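Local coordinates for long form salivary protein D7L1 (Aedes aegypti, PDB 3DXL) that binds and sequesters host biogenic amines and leukotrienes in two separate pockets, modulating blood feeding by female mosquitoes, at residues N20-D23 and G24-L28; Y92-A95 and V96-P100; Y161-A164 and G165-K168; A184-K187 and E188-D191; A275-P279 and K280-Y284. All coordinates share one frame; numbering follows the deposited sequence.

Contact 1: residues N20-D23 and G24-L28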
loop_
_atom_site.group_PDB
_atom_site.type_symbol
_atom_site.label_atom_id
_atom_site.label_comp_id
_atom_site.label_asym_id
_atom_site.label_seq_id
_atom_site.Cartn_x
_atom_site.Cartn_y
_atom_site.Cartn_z
ATOM N N ASN A 20 7.514 11.766 -2.893
ATOM C CA ASN A 20 8.284 12.477 -3.913
ATOM C C ASN A 20 7.767 13.836 -4.341
ATOM O O ASN A 20 8.510 14.607 -4.949
ATOM C CB ASN A 20 8.528 11.565 -5.114
ATOM C CG ASN A 20 9.431 10.412 -4.769
ATOM O OD1 ASN A 20 10.638 10.592 -4.583
ATOM N ND2 ASN A 20 8.855 9.225 -4.641
ATOM N N LEU A 21 6.514 14.158 -4.045
ATOM C CA LEU A 21 6.025 15.496 -4.357
ATOM C C LEU A 21 6.890 16.536 -3.659
ATOM O O LEU A 21 7.314 16.335 -2.525
ATOM C CB LEU A 21 4.582 15.667 -3.887
ATOM C CG LEU A 21 3.483 15.059 -4.753
ATOM C CD1 LEU A 21 2.175 15.053 -3.989
ATOM C CD2 LEU A 21 3.330 15.828 -6.052
ATOM N N GLU A 22 7.146 17.658 -4.323
ATOM C CA GLU A 22 7.839 18.766 -3.686
ATOM C C GLU A 22 6.948 19.378 -2.617
ATOM O O GLU A 22 5.729 19.194 -2.630
ATOM C CB GLU A 22 8.228 19.819 -4.723
ATOM C CG GLU A 22 9.341 19.363 -5.646
ATOM C CD GLU A 22 9.877 20.464 -6.529
ATOM O OE1 GLU A 22 9.325 21.581 -6.533
ATOM O OE2 GLU A 22 10.870 20.193 -7.224
ATOM N N ASP A 23 7.578 20.119 -1.710
ATOM C CA ASP A 23 6.904 20.723 -0.572
ATOM C C ASP A 23 6.670 22.215 -0.745
ATOM O O ASP A 23 6.329 22.902 0.225
ATOM C CB ASP A 23 7.736 20.511 0.697
ATOM C CG ASP A 23 7.722 19.083 1.171
ATOM O OD1 ASP A 23 6.614 18.514 1.275
ATOM O OD2 ASP A 23 8.804 18.529 1.444
ATOM N N GLY A 24 6.876 22.725 -1.954
ATOM C CA GLY A 24 6.676 24.143 -2.221
ATOM C C GLY A 24 5.577 24.441 -3.224
ATOM O O GLY A 24 4.594 23.698 -3.348
ATOM N N ALA A 25 5.758 25.534 -3.955
ATOM C CA ALA A 25 4.769 26.008 -4.918
ATOM C C ALA A 25 4.458 25.017 -6.045
ATOM O O ALA A 25 3.394 25.089 -6.654
ATOM C CB ALA A 25 5.191 27.347 -5.493
ATOM N N ASN A 26 5.375 24.094 -6.321
ATOM C CA ASN A 26 5.160 23.125 -7.395
ATOM C C ASN A 26 4.307 21.926 -7.003
ATOM O O ASN A 26 3.972 21.107 -7.860
ATOM C CB ASN A 26 6.494 22.626 -7.945
ATOM C CG ASN A 26 7.301 23.719 -8.596
ATOM O OD1 ASN A 26 6.755 24.624 -9.234
ATOM N ND2 ASN A 26 8.614 23.641 -8.444
ATOM N N ARG A 27 3.951 21.812 -5.724
ATOM C CA ARG A 27 3.287 20.602 -5.239
ATOM C C ARG A 27 1.974 20.308 -5.957
ATOM O O ARG A 27 1.791 19.221 -6.507
ATOM C CB ARG A 27 3.065 20.648 -3.728
ATOM C CG ARG A 27 2.598 19.304 -3.175
ATOM C CD ARG A 27 2.487 19.350 -1.654
ATOM N NE ARG A 27 2.150 18.061 -1.060
ATOM C CZ ARG A 27 3.026 17.163 -0.620
ATOM N NH1 ARG A 27 4.333 17.388 -0.698
ATOM N NH2 ARG A 27 2.593 16.030 -0.072
ATOM N N LEU A 28 1.052 21.264 -5.929
ATOM C CA LEU A 28 -0.255 21.037 -6.540
ATOM C C LEU A 28 -0.200 20.856 -8.070
ATOM O O LEU A 28 -0.835 19.939 -8.597
ATOM C CB LEU A 28 -1.268 22.108 -6.109
ATOM C CG LEU A 28 -1.682 22.067 -4.629
ATOM C CD1 LEU A 28 -2.629 23.215 -4.326
ATOM C CD2 LEU A 28 -2.316 20.736 -4.251
HETATM O O HOH W 1 6.606 14.758 -0.468
HETATM O O HOH W 2 7.828 23.280 -4.975
#
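The guanidinium of Arg27 lies back along the turn that leads into helix 27-34 and meets three consecutive residues, Leu21, Glu22 and Asp23, each in a different way. Its chain runs extended from CG to NE, with CG anti to the backbone N (chi1 -170°), and this stretches the group alongside the preceding loop. Leu21 crosses it at about a right angle: CB sits over one face, 3.6 Å from Arg27 NH1 and offset toward the rim. At the edge, Arg27 NH1 donates to Glu22 O at 3.0 Å, reaching the carbonyl from well above its plane (53° out of it). Asp23 runs side by side with the arginine, its carboxylate plane only 8° from the guanidinium plane, and its OD1 forms a salt bridge of 3.2 Å with Arg27 NH1. A second link starts within the Gly24-Arg27 type I beta turn: Asn26 ND2 donates to Glu22 OE1 at 2.9 Å on the syn side of the carboxylate, and a water joins Glu22 OE1 to Asn26 N. Outside the segments, Arg27 NE and NH2 bond to the backbone carbonyls of Leu278 and Asn277, tying this loop to the C-terminal part of the chain. The buried guanidinium thus has one carboxylate and three backbone oxygens: Asp23 sets a counter-charge beside it, while the carbonyls take up N-H groups and probably fix its plane.

Contact 2: residues Y92-A95 and V96-P100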
loop_
_atom_site.group_PDB
_atom_site.type_symbol
_atom_site.label_atom_id
_atom_site.label_comp_id
_atom_site.label_asym_id
_atom_site.label_seq_id
_atom_site.Cartn_x
_atom_site.Cartn_y
_atom_site.Cartn_z
ATOM N N TYR A 92 4.170 -3.432 -25.642
ATOM C CA TYR A 92 4.617 -2.753 -24.431
ATOM C C TYR A 92 5.675 -3.593 -23.716
ATOM O O TYR A 92 6.746 -3.090 -23.352
ATOM C CB TYR A 92 3.397 -2.463 -23.546
ATOM C CG TYR A 92 3.652 -1.928 -22.149
ATOM C CD1 TYR A 92 4.676 -1.024 -21.887
ATOM C CD2 TYR A 92 2.824 -2.311 -21.091
ATOM C CE1 TYR A 92 4.880 -0.531 -20.601
ATOM C CE2 TYR A 92 3.023 -1.824 -19.803
ATOM C CZ TYR A 92 4.045 -0.940 -19.565
ATOM O OH TYR A 92 4.224 -0.459 -18.282
ATOM N N ALA A 93 5.399 -4.882 -23.540
ATOM C CA ALA A 93 6.365 -5.770 -22.904
ATOM C C ALA A 93 7.682 -5.812 -23.688
ATOM O O ALA A 93 8.766 -5.763 -23.102
ATOM C CB ALA A 93 5.791 -7.166 -22.752
ATOM N N ASN A 94 7.578 -5.899 -25.015
ATOM C CA ASN A 94 8.753 -5.870 -25.886
ATOM C C ASN A 94 9.591 -4.606 -25.712
ATOM O O ASN A 94 10.815 -4.684 -25.623
ATOM C CB ASN A 94 8.350 -6.049 -27.357
ATOM C CG ASN A 94 7.939 -7.469 -27.678
ATOM O OD1 ASN A 94 8.239 -8.403 -26.933
ATOM N ND2 ASN A 94 7.246 -7.641 -28.801
ATOM N N ALA A 95 8.934 -3.447 -25.662
ATOM C CA ALA A 95 9.636 -2.178 -25.450
ATOM C C ALA A 95 10.390 -2.162 -24.114
ATOM O O ALA A 95 11.523 -1.690 -24.035
ATOM C CB ALA A 95 8.676 -1.007 -25.556
ATOM N N VAL A 96 9.771 -2.706 -23.069
ATOM C CA VAL A 96 10.441 -2.805 -21.767
ATOM C C VAL A 96 11.623 -3.783 -21.819
ATOM O O VAL A 96 12.723 -3.450 -21.382
ATOM C CB VAL A 96 9.447 -3.171 -20.633
ATOM C CG1 VAL A 96 10.187 -3.437 -19.316
ATOM C CG2 VAL A 96 8.439 -2.049 -20.442
ATOM N N LYS A 97 11.392 -4.970 -22.380
ATOM C CA LYS A 97 12.435 -5.995 -22.538
ATOM C C LYS A 97 13.685 -5.501 -23.266
ATOM O O LYS A 97 14.796 -5.944 -22.971
ATOM C CB LYS A 97 11.871 -7.212 -23.273
ATOM C CG LYS A 97 11.160 -8.210 -22.373
ATOM C CD LYS A 97 10.629 -9.412 -23.155
ATOM C CE LYS A 97 11.696 -10.479 -23.382
ATOM N NZ LYS A 97 12.774 -10.028 -24.304
ATOM N N GLN A 98 13.490 -4.580 -24.206
ATOM C CA GLN A 98 14.569 -4.091 -25.066
ATOM C C GLN A 98 15.262 -2.819 -24.560
ATOM O O GLN A 98 16.249 -2.370 -25.145
ATOM C CB GLN A 98 14.049 -3.905 -26.491
ATOM C CG GLN A 98 13.692 -5.227 -27.169
ATOM C CD GLN A 98 12.684 -5.076 -28.295
ATOM O OE1 GLN A 98 12.695 -4.091 -29.032
ATOM N NE2 GLN A 98 11.809 -6.065 -28.438
ATOM N N LEU A 99 14.755 -2.243 -23.469
ATOM C CA LEU A 99 15.464 -1.155 -22.791
ATOM C C LEU A 99 16.838 -1.645 -22.330
ATOM O O LEU A 99 16.979 -2.811 -21.936
ATOM C CB LEU A 99 14.661 -0.632 -21.590
ATOM C CG LEU A 99 13.422 0.204 -21.902
ATOM C CD1 LEU A 99 12.698 0.539 -20.594
ATOM C CD2 LEU A 99 13.790 1.469 -22.660
ATOM N N PRO A 100 17.859 -0.769 -22.387
ATOM C CA PRO A 100 19.182 -1.198 -21.952
ATOM C C PRO A 100 19.242 -1.363 -20.440
ATOM O O PRO A 100 18.393 -0.824 -19.716
ATOM C CB PRO A 100 20.081 -0.034 -22.377
ATOM C CG PRO A 100 19.188 1.151 -22.344
ATOM C CD PRO A 100 17.862 0.637 -22.830
#
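Tyr92 O, Ala93 O and Asn94 O each accept from the backbone N four residues on, which is the i to i+4 pattern of the last turn of helix 86-97, in the N-terminal odorant-binding-protein-like part of this PBP/GOBP family member. The bonds change as the helix runs out. Lys97 N to Ala93 O is 2.8 Å and nearly straight at 171°; Gln98 N to Asn94 O bends to 136°; Leu99 N to Ala95 O is weak at 3.3 Å, and Leu99 N also donates to Val96 O, three residues back. Leu99 then turns to an extended backbone and the chain leaves the helix before Pro100.

On the inner side, Tyr92 and Val96 lie side by side and point the same way. Val96 CG2, anti to the carbonyl carbon and beside the backbone N, is directed back at the preceding turn, 3.9 Å from Tyr92 CE1, and approaches the ring obliquely. Ile73 of helix 71-79 and Val116 of helix 106-119 pack against both side chains. The phenol hydroxyl is hydrogen-bonded to Tyr113 OH and to a bound glycerol, and the Tyr92 side chain is about 6 Å from that of Trp37, which binds leukotriene E4; the pair thus lies close to the lipid site.

The exposed side carries Asn94 and Gln98, also side by side, with amide planes 24° apart. Between the side chains the nearest approach is Gln98 NE2, 3.6 Å from Asn94 CB.

Contact 3: residues Y161-A164 and G165-K168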
loop_
_atom_site.group_PDB
_atom_site.type_symbol
_atom_site.label_atom_id
_atom_site.label_comp_id
_atom_site.label_asym_id
_atom_site.label_seq_id
_atom_site.Cartn_x
_atom_site.Cartn_y
_atom_site.Cartn_z
ATOM N N TYR A 161 -14.640 -10.176 8.131
ATOM C CA TYR A 161 -14.507 -11.227 9.140
ATOM C C TYR A 161 -15.530 -11.152 10.269
ATOM O O TYR A 161 -15.826 -12.175 10.887
ATOM C CB TYR A 161 -13.072 -11.283 9.674
ATOM C CG TYR A 161 -12.102 -11.647 8.577
ATOM C CD1 TYR A 161 -12.022 -12.958 8.101
ATOM C CD2 TYR A 161 -11.298 -10.681 7.977
ATOM C CE1 TYR A 161 -11.160 -13.292 7.075
ATOM C CE2 TYR A 161 -10.426 -11.017 6.944
ATOM C CZ TYR A 161 -10.364 -12.320 6.502
ATOM O OH TYR A 161 -9.498 -12.655 5.476
ATOM N N TYR A 162 -16.054 -9.955 10.523
ATOM C CA TYR A 162 -17.042 -9.709 11.586
ATOM C C TYR A 162 -18.202 -8.913 10.981
ATOM O O TYR A 162 -18.418 -7.760 11.334
ATOM C CB TYR A 162 -16.387 -8.960 12.767
ATOM C CG TYR A 162 -15.202 -9.703 13.315
ATOM C CD1 TYR A 162 -15.365 -10.659 14.319
ATOM C CD2 TYR A 162 -13.917 -9.485 12.807
ATOM C CE1 TYR A 162 -14.287 -11.374 14.802
ATOM C CE2 TYR A 162 -12.835 -10.194 13.271
ATOM C CZ TYR A 162 -13.023 -11.137 14.273
ATOM O OH TYR A 162 -11.942 -11.829 14.735
ATOM N N PRO A 163 -18.960 -9.534 10.056
ATOM C CA PRO A 163 -19.907 -8.752 9.262
ATOM C C PRO A 163 -21.047 -8.118 10.063
ATOM O O PRO A 163 -21.563 -8.716 11.016
ATOM C CB PRO A 163 -20.471 -9.776 8.259
ATOM C CG PRO A 163 -19.557 -10.937 8.313
ATOM C CD PRO A 163 -18.966 -10.956 9.675
ATOM N N ALA A 164 -21.427 -6.909 9.672
ATOM C CA ALA A 164 -22.624 -6.254 10.185
ATOM C C ALA A 164 -23.820 -7.187 10.047
ATOM O O ALA A 164 -23.958 -7.899 9.048
ATOM C CB ALA A 164 -22.875 -4.955 9.442
ATOM N N GLY A 165 -24.674 -7.179 11.065
ATOM C CA GLY A 165 -25.879 -8.006 11.079
ATOM C C GLY A 165 -25.659 -9.441 11.524
ATOM O O GLY A 165 -26.622 -10.199 11.673
ATOM N N SER A 166 -24.400 -9.819 11.747
ATOM C CA SER A 166 -24.061 -11.156 12.215
ATOM C C SER A 166 -23.789 -11.159 13.713
ATOM O O SER A 166 -23.539 -10.112 14.308
ATOM C CB SER A 166 -22.829 -11.688 11.482
ATOM O OG SER A 166 -21.646 -11.140 12.038
ATOM N N ASP A 167 -23.813 -12.352 14.297
ATOM C CA ASP A 167 -23.499 -12.539 15.706
ATOM C C ASP A 167 -22.012 -12.313 16.026
ATOM O O ASP A 167 -21.622 -12.306 17.190
ATOM C CB ASP A 167 -23.965 -13.926 16.181
ATOM C CG ASP A 167 -23.260 -15.076 15.470
ATOM O OD1 ASP A 167 -22.345 -14.845 14.647
ATOM O OD2 ASP A 167 -23.633 -16.241 15.745
ATOM N N LYS A 168 -21.197 -12.129 14.985
ATOM C CA LYS A 168 -19.762 -11.860 15.130
ATOM C C LYS A 168 -19.461 -10.384 15.360
ATOM O O LYS A 168 -18.411 -10.034 15.911
ATOM C CB LYS A 168 -19.013 -12.344 13.883
ATOM C CG LYS A 168 -19.077 -13.852 13.684
ATOM C CD LYS A 168 -18.005 -14.362 12.728
ATOM C CE LYS A 168 -18.423 -14.266 11.265
ATOM N NZ LYS A 168 -17.269 -14.412 10.319
#
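Ser166 OG stands between its own backbone N and carbonyl carbon (chi1 80°), and from there it faces back to Pro163 O. Lys168 starts with CG anti to the carbonyl carbon and kinks at chi3 (-85°), which swings its ammonium group round to Tyr161 O. The serine bond is short, 2.6 Å from Ser166 OG to Pro163 O, and lies in the carbonyl plane on a lone pair. Ser166 N donates to Pro163 O as well, at 3.1 Å from above that plane, so one carbonyl is gripped by both the backbone and the side chain of a single residue. Ser166 OG also accepts from Lys168 N at 3.1 Å. Lys168 NZ meets Tyr161 O at 2.7 Å, again from above the carbonyl plane. On its way the lysine chain crosses Pro163, with Lys168 CE 3.7 Å from Pro163 CD. Tyr162, the first residue to leave helical backbone angles after helix 153-161, presents its ring edge to Lys168 O, 3.5 Å from Tyr162 CD1. The same ring packs edge-to-face with His189 of the noradrenaline site. Positive phi at Gly165 (83°) suits the third position of a type II beta turn. The arrangement is that turn, Pro163 to Ser166, overlapping at Ser166 with an ST turn, in the loop that joins helices 153-161 and 172-175 beside the biogenic-amine pocket.

Contact 4: residues A184-K187 and E188-D191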
loop_
_atom_site.group_PDB
_atom_site.type_symbol
_atom_site.label_atom_id
_atom_site.label_comp_id
_atom_site.label_asym_id
_atom_site.label_seq_id
_atom_site.Cartn_x
_atom_site.Cartn_y
_atom_site.Cartn_z
ATOM N N ALA A 184 -8.710 -18.702 15.273
ATOM C CA ALA A 184 -8.331 -18.695 13.858
ATOM C C ALA A 184 -8.912 -17.510 13.086
ATOM O O ALA A 184 -8.229 -16.910 12.248
ATOM C CB ALA A 184 -8.733 -20.014 13.192
ATOM N N LEU A 185 -10.170 -17.174 13.356
ATOM C CA LEU A 185 -10.815 -16.045 12.688
ATOM C C LEU A 185 -10.063 -14.743 12.942
ATOM O O LEU A 185 -9.792 -13.987 12.003
ATOM C CB LEU A 185 -12.278 -15.903 13.122
ATOM C CG LEU A 185 -13.088 -14.763 12.496
ATOM C CD1 LEU A 185 -13.185 -14.914 10.987
ATOM C CD2 LEU A 185 -14.481 -14.682 13.099
ATOM N N PHE A 186 -9.721 -14.475 14.199
ATOM C CA PHE A 186 -9.006 -13.257 14.519
ATOM C C PHE A 186 -7.601 -13.227 13.905
ATOM O O PHE A 186 -7.120 -12.173 13.486
ATOM C CB PHE A 186 -8.950 -13.015 16.028
ATOM C CG PHE A 186 -8.293 -11.720 16.385
ATOM C CD1 PHE A 186 -8.935 -10.508 16.134
ATOM C CD2 PHE A 186 -7.015 -11.710 16.926
ATOM C CE1 PHE A 186 -8.324 -9.303 16.454
ATOM C CE2 PHE A 186 -6.394 -10.504 17.247
ATOM C CZ PHE A 186 -7.050 -9.305 17.010
ATOM N N LYS A 187 -6.948 -14.380 13.839
ATOM C CA LYS A 187 -5.648 -14.454 13.185
ATOM C C LYS A 187 -5.731 -14.117 11.697
ATOM O O LYS A 187 -4.851 -13.452 11.164
ATOM C CB LYS A 187 -4.995 -15.818 13.422
ATOM C CG LYS A 187 -4.681 -16.074 14.897
ATOM C CD LYS A 187 -3.908 -17.358 15.102
ATOM C CE LYS A 187 -3.656 -17.614 16.582
ATOM N NZ LYS A 187 -2.976 -18.918 16.785
ATOM N N GLU A 188 -6.807 -14.535 11.045
ATOM C CA GLU A 188 -6.999 -14.224 9.632
ATOM C C GLU A 188 -7.343 -12.752 9.437
ATOM O O GLU A 188 -6.835 -12.101 8.528
ATOM C CB GLU A 188 -8.096 -15.098 9.034
ATOM C CG GLU A 188 -8.024 -15.187 7.520
ATOM C CD GLU A 188 -9.136 -16.021 6.905
ATOM O OE1 GLU A 188 -9.764 -16.833 7.623
ATOM O OE2 GLU A 188 -9.384 -15.848 5.691
ATOM N N HIS A 189 -8.223 -12.230 10.281
ATOM C CA HIS A 189 -8.560 -10.824 10.260
ATOM C C HIS A 189 -7.309 -9.951 10.449
ATOM O O HIS A 189 -7.108 -8.957 9.735
ATOM C CB HIS A 189 -9.609 -10.515 11.337
ATOM C CG HIS A 189 -9.726 -9.058 11.634
ATOM N ND1 HIS A 189 -10.400 -8.180 10.811
ATOM C CD2 HIS A 189 -9.181 -8.308 12.619
ATOM C CE1 HIS A 189 -10.293 -6.955 11.297
ATOM N NE2 HIS A 189 -9.562 -7.008 12.397
ATOM N N THR A 190 -6.451 -10.341 11.386
ATOM C CA THR A 190 -5.260 -9.567 11.686
ATOM C C THR A 190 -4.270 -9.656 10.526
ATOM O O THR A 190 -3.592 -8.680 10.223
ATOM C CB THR A 190 -4.646 -10.026 13.017
ATOM O OG1 THR A 190 -5.592 -9.793 14.079
ATOM C CG2 THR A 190 -3.393 -9.269 13.336
ATOM N N ASP A 191 -4.213 -10.809 9.863
ATOM C CA ASP A 191 -3.442 -10.931 8.620
ATOM C C ASP A 191 -3.944 -9.941 7.557
ATOM O O ASP A 191 -3.144 -9.272 6.888
ATOM C CB ASP A 191 -3.479 -12.378 8.111
ATOM C CG ASP A 191 -2.492 -12.624 6.985
ATOM O OD1 ASP A 191 -1.282 -12.374 7.175
ATOM O OD2 ASP A 191 -2.940 -13.057 5.916
#
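Residues 184-191 form the first two turns of helix 184-196, and the N-H groups of Glu188, His189, Thr190 and Asp191 bond to the carbonyls of Ala184, Leu185, Phe186 and Lys187, at 2.9 to 3.0 Å. One of these carbonyls is doubly used. Thr190 OG1 is anti to its carbonyl carbon (chi1 -62°), which turns the hydroxyl back toward the preceding turn, where it donates to Phe186 O at 2.9 Å. Thr190 N and Thr190 OG1 approach that oxygen from opposite faces of its plane. The same hydroxyl lies over one face of the Phe186 ring, offset toward the rim, with Thr190 OG1 3.3 Å from Phe186 CZ. His189 meets the ring obliquely: its CD2 is 4.1 Å from Phe186 CE1, and the planes are 33° apart. Beyond the segments, Tyr248 touches both Phe186 and Thr190. His189 binds noradrenaline, and its NE2 is hydrogen-bonded to a bound glycerol, which also has a weak bond with Thr190 OG1. With its proton directed to Phe186 O, the threonine hydroxyl can still offer a lone pair, so this helix turn probably presents the His189 imidazole and a hydroxyl of fixed direction to the amine pocket.

Contact 5: residues A275-P279 and K280-Y284. Unlike the reference sequence in segment 280-284: Asn281 (reference Lys).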
loop_
_atom_site.group_PDB
_atom_site.type_symbol
_atom_site.label_atom_id
_atom_site.label_comp_id
_atom_site.label_asym_id
_atom_site.label_seq_id
_atom_site.Cartn_x
_atom_site.Cartn_y
_atom_site.Cartn_z
ATOM N N ALA A 275 -4.739 9.267 -0.681
ATOM C CA ALA A 275 -4.167 10.583 -0.986
ATOM C C ALA A 275 -4.187 11.573 0.191
ATOM O O ALA A 275 -4.042 12.777 -0.017
ATOM C CB ALA A 275 -4.861 11.192 -2.207
ATOM N N PHE A 276 -4.345 11.060 1.420
ATOM C CA PHE A 276 -4.387 11.857 2.664
ATOM C C PHE A 276 -3.418 13.045 2.702
ATOM O O PHE A 276 -3.807 14.166 3.040
ATOM C CB PHE A 276 -4.113 10.927 3.849
ATOM C CG PHE A 276 -4.285 11.565 5.202
ATOM C CD1 PHE A 276 -5.520 11.542 5.835
ATOM C CD2 PHE A 276 -3.207 12.154 5.854
ATOM C CE1 PHE A 276 -5.682 12.103 7.096
ATOM C CE2 PHE A 276 -3.368 12.726 7.119
ATOM C CZ PHE A 276 -4.606 12.696 7.732
ATOM N N ASN A 277 -2.153 12.785 2.376
ATOM C CA ASN A 277 -1.095 13.785 2.490
ATOM C C ASN A 277 -0.713 14.472 1.190
ATOM O O ASN A 277 0.244 15.254 1.174
ATOM C CB ASN A 277 0.152 13.153 3.114
ATOM C CG ASN A 277 0.093 13.114 4.630
ATOM O OD1 ASN A 277 -0.362 14.063 5.258
ATOM N ND2 ASN A 277 0.593 12.032 5.225
ATOM N N LEU A 278 -1.437 14.198 0.107
ATOM C CA LEU A 278 -0.963 14.651 -1.203
ATOM C C LEU A 278 -1.155 16.146 -1.489
ATOM O O LEU A 278 -0.196 16.813 -1.872
ATOM C CB LEU A 278 -1.462 13.759 -2.346
ATOM C CG LEU A 278 -1.132 12.269 -2.208
ATOM C CD1 LEU A 278 -1.466 11.536 -3.496
ATOM C CD2 LEU A 278 0.309 12.035 -1.822
ATOM N N PRO A 279 -2.377 16.695 -1.303
ATOM C CA PRO A 279 -2.487 18.148 -1.519
ATOM C C PRO A 279 -1.497 18.955 -0.660
ATOM O O PRO A 279 -0.952 19.956 -1.125
ATOM C CB PRO A 279 -3.940 18.447 -1.132
ATOM C CG PRO A 279 -4.656 17.159 -1.392
ATOM C CD PRO A 279 -3.681 16.107 -0.938
ATOM N N LYS A 280 -1.267 18.506 0.572
ATOM C CA LYS A 280 -0.255 19.081 1.454
ATOM C C LYS A 280 -0.072 18.135 2.620
ATOM O O LYS A 280 -1.045 17.553 3.109
ATOM C CB LYS A 280 -0.677 20.468 1.971
ATOM C CG LYS A 280 0.420 21.260 2.700
ATOM C CD LYS A 280 1.608 21.564 1.779
ATOM C CE LYS A 280 2.608 22.513 2.431
ATOM N NZ LYS A 280 3.810 22.748 1.568
ATOM N N ASN A 281 1.176 17.953 3.038
ATOM C CA ASN A 281 1.469 17.199 4.245
ATOM C C ASN A 281 0.586 17.711 5.384
ATOM O O ASN A 281 0.574 18.910 5.677
ATOM C CB ASN A 281 2.957 17.319 4.584
ATOM C CG ASN A 281 3.259 16.995 6.031
ATOM O OD1 ASN A 281 3.224 17.872 6.901
ATOM N ND2 ASN A 281 3.576 15.735 6.298
ATOM N N GLN A 282 -0.177 16.804 5.993
ATOM C CA GLN A 282 -1.057 17.162 7.108
ATOM C C GLN A 282 -0.323 17.031 8.434
ATOM O O GLN A 282 0.442 16.088 8.639
ATOM C CB GLN A 282 -2.325 16.300 7.112
ATOM C CG GLN A 282 -3.244 16.511 5.909
ATOM C CD GLN A 282 -4.679 16.065 6.165
ATOM O OE1 GLN A 282 -5.285 16.426 7.179
ATOM N NE2 GLN A 282 -5.236 15.290 5.239
ATOM N N ALA A 283 -0.553 17.992 9.327
ATOM C CA ALA A 283 0.035 17.955 10.661
ATOM C C ALA A 283 -0.709 16.947 11.527
ATOM O O ALA A 283 -1.947 16.919 11.543
ATOM C CB ALA A 283 0.004 19.339 11.303
ATOM N N TYR A 284 0.047 16.108 12.228
ATOM C CA TYR A 284 -0.534 15.152 13.165
ATOM C C TYR A 284 -0.809 15.795 14.516
ATOM O O TYR A 284 0.070 16.426 15.092
ATOM C CB TYR A 284 0.386 13.939 13.367
ATOM C CG TYR A 284 -0.068 13.034 14.500
ATOM C CD1 TYR A 284 -1.219 12.263 14.375
ATOM C CD2 TYR A 284 0.636 12.974 15.708
ATOM C CE1 TYR A 284 -1.653 11.441 15.405
ATOM C CE2 TYR A 284 0.206 12.154 16.751
ATOM C CZ TYR A 284 -0.935 11.394 16.591
ATOM O OH TYR A 284 -1.366 10.576 17.604
HETATM O O HOH W 3 -3.562 16.799 2.384
HETATM O O HOH W 4 0.633 12.868 8.371
#
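Gln282 folds back over Phe276 and Asn277, bridging a loop after helix 257-271 in which a type I beta turn runs from Ala275 to Leu278. Two direct hydrogen bonds cross it. Gln282 NE2 donates to Phe276 O at 2.9 Å with a nearly straight angle of 168°, the oxygen lying in the amide plane. Gln282 N donates to Asn277 OD1 at 2.8 Å, tilted from the plane of that side-chain carbonyl; the side-chain amides of Asn277 and Gln282 stand almost perpendicular, 89° apart.

Stacking is the second kind of interaction. The Gln282 amide lies flat on the Phe276 ring, planes 8° apart, with NE2 3.5 Å above the ring centre. Phe276 extends its ring away from its own N, which brings it beneath the amide, and the bond to Phe276 O, which lies in the amide plane, probably limits the rotation of the amide over the ring.

Waters add a third layer: one donates to both Phe276 O and Lys280 O, and another links Asn277 ND2 with Gln282 O. Along the glutamine, the aliphatic part joins in as well, Gln282 CB lying 3.7 Å from Phe276 CE2.

The five contacts fall into two touching pairs and one that stands apart. Contacts 1 and 5, centres 12 Å apart, meet through Arg27: its NH2 is 2.8 Å from Asn277 O and its NE 2.8 Å from Leu278 O, which anchors the loop after helix 257-271 to helix 27-34. Contacts 3 and 4, centres 14 Å apart, join where Tyr161 OH lies 3.2 Å from Glu188 OE2, and both border the amine pocket, contact 4 supplying His189. Contact 2 lies near the lipid pocket; its centre is about 41 Å from that of contact 4, on opposite sides of the chain's centre, consistent with independent binding of lipids and amines.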